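Local structure of glucan-binding protein C, GbpC (Streptococcus mutans UA159, 5UQZ) at residues K46-A50 with Q51-S55; E94-L97 with Q98-T102; D103-T106 with A107-T111. The protein probably binds glucan at the cell surface and mediates both sucrose-independent and sucrose-dependent adherence, this chain being its calcium-containing beta-supersandwich part with a long helix. All blocks are in the same frame, centred on the assembly; numbering follows the deposited sequence. Where two conformers were deposited one is given.

How the contacts relate
The three contacts are local turns in series along the chain. Contact 1 closes the C-terminal end of the long helix 3-51 and stands apart, its centre about 43 Å from that of contact 2 and about 51 Å from that of contact 3, across the middle of the molecule. Contacts 2 and 3 are neighbours, with centres about 13 Å apart, on the path from helix 96-99 to strand 110-111. They are joined by a probable hydrogen bond between Tyr-105 OH and Gln-99 O (2.6 Å). Contact 2 comes nearest the metal: the side chain of Ile-96 is about 11 Å from the calcium ion, which Ser-224, Asn-226 and Glu-237 bind.

Contact 1 (K46-A50 with Q51-S55); sequences KKEVA and QGLAS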
loop_
_atom_site.group_PDB
_atom_site.type_symbol
_atom_site.label_atom_id
_atom_site.label_comp_id
_atom_site.label_asym_id
_atom_site.label_seq_id
_atom_site.Cartn_x
_atom_site.Cartn_y
_atom_site.Cartn_z
ATOM N N LYS A 46 -17.617 -8.893 10.788
ATOM C CA LYS A 46 -18.864 -9.590 10.492
ATOM C C LYS A 46 -20.029 -8.948 11.219
ATOM O O LYS A 46 -21.129 -8.837 10.652
ATOM C CB LYS A 46 -18.758 -11.070 10.876
ATOM C CG LYS A 46 -17.967 -11.874 9.829
ATOM C CD LYS A 46 -18.176 -13.371 10.000
ATOM C CE LYS A 46 -17.646 -13.862 11.313
ATOM N NZ LYS A 46 -17.827 -15.356 11.479
ATOM N N LYS A 47 -19.832 -8.547 12.486
ATOM C CA LYS A 47 -20.893 -7.897 13.243
ATOM C C LYS A 47 -21.255 -6.552 12.615
ATOM O O LYS A 47 -22.438 -6.192 12.543
ATOM C CB LYS A 47 -20.407 -7.719 14.680
ATOM C CG LYS A 47 -21.339 -6.942 15.573
ATOM C CD LYS A 47 -20.773 -6.827 16.990
ATOM C CE LYS A 47 -21.618 -5.917 17.873
ATOM N NZ LYS A 47 -21.381 -4.478 17.663
ATOM N N GLU A 48 -20.255 -5.766 12.192
ATOM C CA GLU A 48 -20.525 -4.456 11.582
ATOM C C GLU A 48 -21.333 -4.610 10.306
ATOM O O GLU A 48 -22.232 -3.796 10.032
ATOM C CB GLU A 48 -19.209 -3.739 11.293
ATOM C CG GLU A 48 -18.568 -3.298 12.589
ATOM C CD GLU A 48 -17.160 -2.799 12.441
ATOM O OE1 GLU A 48 -16.576 -3.038 11.362
ATOM O OE2 GLU A 48 -16.623 -2.197 13.395
ATOM N N VAL A 49 -21.007 -5.620 9.500
ATOM C CA VAL A 49 -21.775 -5.886 8.277
ATOM C C VAL A 49 -23.196 -6.331 8.620
ATOM O O VAL A 49 -24.177 -5.807 8.072
ATOM C CB VAL A 49 -21.035 -6.915 7.398
ATOM C CG1 VAL A 49 -21.932 -7.365 6.213
ATOM C CG2 VAL A 49 -19.722 -6.344 6.874
ATOM N N ALA A 50 -23.337 -7.253 9.578
ATOM C CA ALA A 50 -24.669 -7.780 9.888
ATOM C C ALA A 50 -25.561 -6.711 10.506
ATOM O O ALA A 50 -26.770 -6.662 10.231
ATOM C CB ALA A 50 -24.553 -8.962 10.851
ATOM N N GLN A 51 -25.021 -5.892 11.390
ATOM C CA GLN A 51 -25.835 -4.955 12.150
ATOM C C GLN A 51 -25.980 -3.618 11.483
ATOM O O GLN A 51 -26.746 -2.782 11.973
ATOM C CB GLN A 51 -25.260 -4.779 13.546
ATOM C CG GLN A 51 -25.331 -6.066 14.309
ATOM C CD GLN A 51 -24.883 -5.950 15.754
ATOM O OE1 GLN A 51 -24.777 -4.857 16.303
ATOM N NE2 GLN A 51 -24.668 -7.080 16.392
ATOM N N GLY A 52 -25.268 -3.397 10.392
ATOM C CA GLY A 52 -25.373 -2.122 9.736
ATOM C C GLY A 52 -24.657 -1.033 10.499
ATOM O O GLY A 52 -25.194 0.077 10.652
ATOM N N LEU A 53 -23.457 -1.329 11.017
ATOM C CA LEU A 53 -22.628 -0.297 11.601
ATOM C C LEU A 53 -21.824 0.373 10.494
ATOM O O LEU A 53 -21.749 -0.122 9.381
ATOM C CB LEU A 53 -21.770 -0.874 12.740
ATOM C CG LEU A 53 -22.589 -1.707 13.759
ATOM C CD1 LEU A 53 -21.686 -2.315 14.840
ATOM C CD2 LEU A 53 -23.658 -0.888 14.391
ATOM N N ALA A 54 -21.212 1.519 10.810
ATOM C CA ALA A 54 -20.577 2.348 9.780
ATOM C C ALA A 54 -19.577 1.576 8.918
ATOM O O ALA A 54 -19.601 1.697 7.685
ATOM C CB ALA A 54 -19.907 3.556 10.418
ATOM N N SER A 55 -18.697 0.775 9.547
ATOM C CA SER A 55 -17.693 0.028 8.770
ATOM C C SER A 55 -18.307 -1.086 7.905
ATOM O O SER A 55 -17.674 -1.576 6.947
ATOM C CB SER A 55 -16.585 -0.468 9.688
ATOM O OG SER A 55 -15.911 0.647 10.282
HETATM O O HOH W 1 -14.502 -0.484 12.594
#
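Lys-47 and Glu-48 meet Gln-51, Gly-52, Leu-53 and Ser-55 where helix 3-51 runs out, and backbone hydrogen bonds dominate the turn. Gln-51 N donates to Lys-47 O over 2.8 Å, keeping the i to i+4 pattern of the helix for one more residue. Beyond it the pattern breaks, because Gly-52 has left helical geometry with a positive phi of 74°. Leu-53 N turns back to Glu-48 O at 2.9 Å, lying in the carbonyl plane on a lone pair, while Gly-52 N makes a weaker, strongly bent bond to the same oxygen. Glu-48 O is thus gripped by two successive amides.

The positive-phi glycine and the six-to-one bond are those of a Schellman C-cap, but the inner bond from Gly-52 N to Val-49 O is not made, so the motif is incomplete. Its expected apolar contact is present: Leu-53 packs against the stem of Glu-48, CD1 lying 4.0 Å from CG of Glu-48, and the two side chains cross at about a right angle.

Lys-47 adds van der Waals contacts. Its methylene chain crosses the amide of Gln-51 at a slant, with CG of Lys-47 3.4 Å from NE2 of Gln-51. The chain is extended up to CE and then bends at chi4 (-80°), which carries NZ of Lys-47 to 3.6 Å from CD1 of Leu-53. Glu-48 OE1 touches Ser-55 CB directly, at 3.1 Å.

A water adds a bridge, donating to Glu-48 OE2 at 2.8 Å and to Ser-55 OG at 2.9 Å, tentative because Ser-55 was modelled in two conformations. OE2 is also bound by Gln-44 NE2 from one turn earlier in the helix. In the conformer given, the Ser-55 hydroxyl bonds to Lys-248 O, tying the loop before helix 57-60 to the domain body.

Contact 2 (E94-L97 with Q98-T102); sequences EDIL and QQYNT
Ile-96 and Tyr-100, four residues apart, form the close-packed side of this short turn. The methyl CD1 of Ile-96 reaches the ring of Tyr-100 at CE2, 3.6 Å away. With CG1 anti to the backbone N (chi1 -171°), the isoleucine branch stands out from the helix, and the Tyr-100 ring leans back over its end. The carbonyl oxygen of Ile-96 lies in the plane of that ring, at its edge beside CD2, and also accepts Tyr-100 N at 3.1 Å. The backbone bond and the ring contact therefore share one residue. Gln-99 N closes the preceding turn on Asp-95 O (2.8 Å). Outside the two segments Tyr-100 stacks on Phe-181 and touches Leu-169, Asn-171 and Thr-326, which explains its burial, while Leu-97 rests on Leu-323 and Thr-326.

The Glu-94 side is looser and held by polar groups. The Glu-94 and Gln-98 side chains cross at about a right angle, their carboxylate and amide planes 60° apart, and no direct hydrogen bond joins them. A water 2.6 Å from Gln-98 O probably links the two residues, its bond to Glu-94 OE1 being weak; that oxygen also accepts from His-91 ND1. In the exposed Gln-98 the bend at chi2 (-59°) turns OE1 forward, where it accepts Asn-101 ND2 at 3.2 Å. The acceptor lies close to the amide plane of Asn-101, whose OD1 in turn receives Asp-103 N.

At the start of the helix Asp-95 OD2 accepts Leu-97 N (2.8 Å), met on the anti side and out of the carboxylate plane. This is a textbook aspartate N-cap, here opening the single-turn helix 96-99 that lies against strands 167-172, 180-184 and 325-329 of the four-stranded sheet.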
loop_
_atom_site.group_PDB
_atom_site.type_symbol
_atom_site.label_atom_id
_atom_site.label_comp_id
_atom_site.label_asym_id
_atom_site.label_seq_id
_atom_site.Cartn_x
_atom_site.Cartn_y
_atom_site.Cartn_z
ATOM N N GLU A 94 19.154 -1.078 -9.745
ATOM C CA GLU A 94 19.463 -0.551 -8.425
ATOM C C GLU A 94 18.421 -0.989 -7.403
ATOM O O GLU A 94 17.317 -1.427 -7.740
ATOM C CB GLU A 94 19.447 0.978 -8.453
ATOM C CG GLU A 94 20.596 1.595 -9.183
ATOM C CD GLU A 94 20.490 3.108 -9.232
ATOM O OE1 GLU A 94 19.345 3.648 -9.197
ATOM O OE2 GLU A 94 21.556 3.755 -9.309
ATOM N N ASP A 95 18.796 -0.853 -6.131
ATOM C CA ASP A 95 17.843 -0.946 -5.037
ATOM C C ASP A 95 16.752 0.106 -5.238
ATOM O O ASP A 95 17.000 1.175 -5.780
ATOM C CB ASP A 95 18.605 -0.642 -3.748
ATOM C CG ASP A 95 17.769 -0.796 -2.512
ATOM O OD1 ASP A 95 17.719 -1.921 -1.958
ATOM O OD2 ASP A 95 17.190 0.219 -2.069
ATOM N N ILE A 96 15.525 -0.218 -4.826
ATOM C CA ILE A 96 14.416 0.729 -4.914
ATOM C C ILE A 96 14.766 2.087 -4.306
ATOM O O ILE A 96 14.445 3.146 -4.876
ATOM C CB ILE A 96 13.157 0.119 -4.283
ATOM C CG1 ILE A 96 11.946 1.003 -4.556
ATOM C CG2 ILE A 96 13.402 -0.213 -2.814
ATOM C CD1 ILE A 96 11.492 0.888 -6.000
ATOM N N LEU A 97 15.400 2.095 -3.137
ATOM C CA LEU A 97 15.711 3.390 -2.543
ATOM C C LEU A 97 16.706 4.166 -3.370
ATOM O O LEU A 97 16.562 5.388 -3.510
ATOM C CB LEU A 97 16.198 3.256 -1.116
ATOM C CG LEU A 97 15.144 2.754 -0.116
ATOM C CD1 LEU A 97 15.642 2.842 1.303
ATOM C CD2 LEU A 97 13.835 3.537 -0.284
ATOM N N GLN A 98 17.669 3.479 -3.990
ATOM C CA GLN A 98 18.590 4.185 -4.876
ATOM C C GLN A 98 17.913 4.612 -6.167
ATOM O O GLN A 98 18.256 5.662 -6.718
ATOM C CB GLN A 98 19.800 3.337 -5.218
ATOM C CG GLN A 98 20.788 3.123 -4.057
ATOM C CD GLN A 98 21.396 4.417 -3.440
ATOM O OE1 GLN A 98 21.249 5.529 -3.945
ATOM N NE2 GLN A 98 22.100 4.237 -2.330
ATOM N N GLN A 99 16.982 3.805 -6.687
ATOM C CA GLN A 99 16.250 4.215 -7.880
ATOM C C GLN A 99 15.512 5.523 -7.662
ATOM O O GLN A 99 15.319 6.282 -8.614
ATOM C CB GLN A 99 15.273 3.118 -8.249
ATOM C CG GLN A 99 14.661 3.250 -9.579
ATOM C CD GLN A 99 13.995 1.947 -9.972
ATOM O OE1 GLN A 99 14.502 0.847 -9.670
ATOM N NE2 GLN A 99 12.877 2.051 -10.628
ATOM N N TYR A 100 15.075 5.792 -6.429
ATOM C CA TYR A 100 14.377 7.027 -6.128
ATOM C C TYR A 100 15.283 8.041 -5.452
ATOM O O TYR A 100 14.792 9.062 -4.964
ATOM C CB TYR A 100 13.124 6.749 -5.304
ATOM C CG TYR A 100 12.023 6.169 -6.189
ATOM C CD1 TYR A 100 11.126 7.018 -6.860
ATOM C CD2 TYR A 100 11.931 4.800 -6.405
ATOM C CE1 TYR A 100 10.133 6.488 -7.658
ATOM C CE2 TYR A 100 10.947 4.263 -7.201
ATOM C CZ TYR A 100 10.062 5.123 -7.868
ATOM O OH TYR A 100 9.059 4.601 -8.645
ATOM N N ASN A 101 16.587 7.822 -5.463
ATOM C CA ASN A 101 17.515 8.809 -4.929
ATOM C C ASN A 101 17.719 9.881 -5.993
ATOM O O ASN A 101 18.493 9.706 -6.925
ATOM C CB ASN A 101 18.827 8.150 -4.538
ATOM C CG ASN A 101 19.786 9.146 -3.936
ATOM O OD1 ASN A 101 19.537 10.365 -3.966
ATOM N ND2 ASN A 101 20.877 8.654 -3.355
ATOM N N THR A 102 16.991 11.001 -5.870
ATOM C CA THR A 102 17.071 12.068 -6.864
ATOM C C THR A 102 18.460 12.679 -6.962
ATOM O O THR A 102 18.749 13.357 -7.962
ATOM C CB THR A 102 15.980 13.115 -6.604
ATOM O OG1 THR A 102 15.960 13.452 -5.205
ATOM C CG2 THR A 102 14.600 12.571 -6.971
HETATM O O HOH W 2 20.379 5.921 -8.173
#

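Contact 3 (D103-T106 with A107-T111); sequences DNYT and ASDFT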
loop_
_atom_site.group_PDB
_atom_site.type_symbol
_atom_site.label_atom_id
_atom_site.label_comp_id
_atom_site.label_asym_id
_atom_site.label_seq_id
_atom_site.Cartn_x
_atom_site.Cartn_y
_atom_site.Cartn_z
ATOM N N ASP A 103 19.336 12.467 -5.974
ATOM C CA ASP A 103 20.714 12.945 -6.122
ATOM C C ASP A 103 21.439 12.230 -7.263
ATOM O O ASP A 103 22.479 12.717 -7.733
ATOM C CB ASP A 103 21.524 12.607 -4.868
ATOM C CG ASP A 103 21.145 13.431 -3.651
ATOM O OD1 ASP A 103 20.388 14.402 -3.757
ATOM O OD2 ASP A 103 21.670 13.110 -2.566
ATOM N N ASN A 104 20.958 11.051 -7.660
ATOM C CA ASN A 104 21.654 10.212 -8.632
ATOM C C ASN A 104 21.187 10.448 -10.065
ATOM O O ASN A 104 21.539 9.681 -10.966
ATOM C CB ASN A 104 21.433 8.739 -8.281
ATOM C CG ASN A 104 22.174 8.314 -7.031
ATOM O OD1 ASN A 104 23.123 8.964 -6.614
ATOM N ND2 ASN A 104 21.759 7.199 -6.448
ATOM N N TYR A 105 20.382 11.464 -10.287
ATOM C CA TYR A 105 19.901 11.848 -11.603
ATOM C C TYR A 105 20.338 13.277 -11.856
ATOM O O TYR A 105 20.510 14.062 -10.913
ATOM C CB TYR A 105 18.370 11.751 -11.684
ATOM C CG TYR A 105 17.813 10.356 -11.506
ATOM C CD1 TYR A 105 17.681 9.779 -10.239
ATOM C CD2 TYR A 105 17.359 9.649 -12.576
ATOM C CE1 TYR A 105 17.133 8.508 -10.065
ATOM C CE2 TYR A 105 16.851 8.379 -12.449
ATOM C CZ TYR A 105 16.713 7.817 -11.175
ATOM O OH TYR A 105 16.146 6.563 -11.068
ATOM N N THR A 106 20.578 13.592 -13.118
ATOM C CA THR A 106 20.960 14.946 -13.517
ATOM C C THR A 106 20.052 15.390 -14.655
ATOM O O THR A 106 19.235 14.617 -15.174
ATOM C CB THR A 106 22.424 15.064 -13.973
ATOM O OG1 THR A 106 22.606 14.267 -15.133
ATOM C CG2 THR A 106 23.387 14.587 -12.877
ATOM N N ALA A 107 20.209 16.648 -15.066
ATOM C CA ALA A 107 19.309 17.213 -16.074
ATOM C C ALA A 107 19.292 16.389 -17.359
ATOM O O ALA A 107 18.233 16.227 -17.992
ATOM C CB ALA A 107 19.745 18.647 -16.394
ATOM N N SER A 108 20.440 15.856 -17.761
ATOM C CA SER A 108 20.555 15.070 -18.982
ATOM C C SER A 108 19.774 13.760 -18.934
ATOM O O SER A 108 19.613 13.119 -19.969
ATOM C CB SER A 108 22.043 14.768 -19.244
ATOM O OG SER A 108 22.618 14.109 -18.128
ATOM N N ASP A 109 19.264 13.370 -17.769
ATOM C CA ASP A 109 18.405 12.201 -17.639
ATOM C C ASP A 109 16.946 12.480 -17.949
ATOM O O ASP A 109 16.132 11.556 -17.883
ATOM C CB ASP A 109 18.480 11.663 -16.205
ATOM C CG ASP A 109 19.837 11.067 -15.899
ATOM O OD1 ASP A 109 20.468 10.518 -16.817
ATOM O OD2 ASP A 109 20.272 11.139 -14.728
ATOM N N PHE A 110 16.592 13.722 -18.270
ATOM C CA PHE A 110 15.192 14.093 -18.460
ATOM C C PHE A 110 15.012 14.798 -19.811
ATOM O O PHE A 110 15.932 15.419 -20.356
ATOM C CB PHE A 110 14.746 15.035 -17.346
ATOM C CG PHE A 110 14.810 14.363 -16.006
ATOM C CD1 PHE A 110 13.785 13.494 -15.583
ATOM C CD2 PHE A 110 15.941 14.501 -15.200
ATOM C CE1 PHE A 110 13.877 12.797 -14.397
ATOM C CE2 PHE A 110 16.037 13.825 -14.010
ATOM C CZ PHE A 110 15.011 12.976 -13.592
ATOM N N THR A 111 13.797 14.725 -20.325
ATOM C CA THR A 111 13.450 15.377 -21.577
ATOM C C THR A 111 12.027 15.903 -21.510
ATOM O O THR A 111 11.158 15.304 -20.871
ATOM C CB THR A 111 13.602 14.397 -22.764
ATOM O OG1 THR A 111 13.193 15.069 -23.960
ATOM C CG2 THR A 111 12.782 13.134 -22.607
HETATM O O HOH W 3 21.526 9.071 -13.730
HETATM O O HOH W 4 23.151 11.766 -14.937
#
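Two overlapping type I turns, 106-109 and 107-110, make up a short 3-10 segment and lead into strand 110-111. Asp-109 N donates to Thr-106 O at 2.9 Å, and Phe-110 N follows with a bond to Ala-107 O. From the other direction Thr-106 N reaches Asp-109 OD2 at 3.0 Å, approaching from above the carboxylate plane. This return bond from the side chain three residues on is one half of a capping box. OD2 is also reached by two waters: one, at 2.6 Å from Asp-109 OD2, bridges to Asn-104 O, and the other connects it with Thr-106 OG1. Three donors thus converge on this oxygen and probably favour its charged form.

The hydroxyl Thr-106 OG1 sits between the backbone N and the carbonyl carbon (chi1 63°), facing Ser-108 OG, with which it shares a 3.0 Å hydrogen bond.

On the apolar side Phe-110 crosses Tyr-105 at about a right angle, CE2 of Phe-110 lying 3.9 Å from CB of Tyr-105. The phenylalanine edge meets Thr-106 O at CD2, 3.3 Å away.

Both rings pack on Leu-83 and Leu-169, and Tyr-105 stacks on His-91 of helix 85-91. Strand 110-111 pairs antiparallel with strand 82-83, through backbone bonds of Thr-111 with Tyr-82 and of Asp-109 with Thr-84.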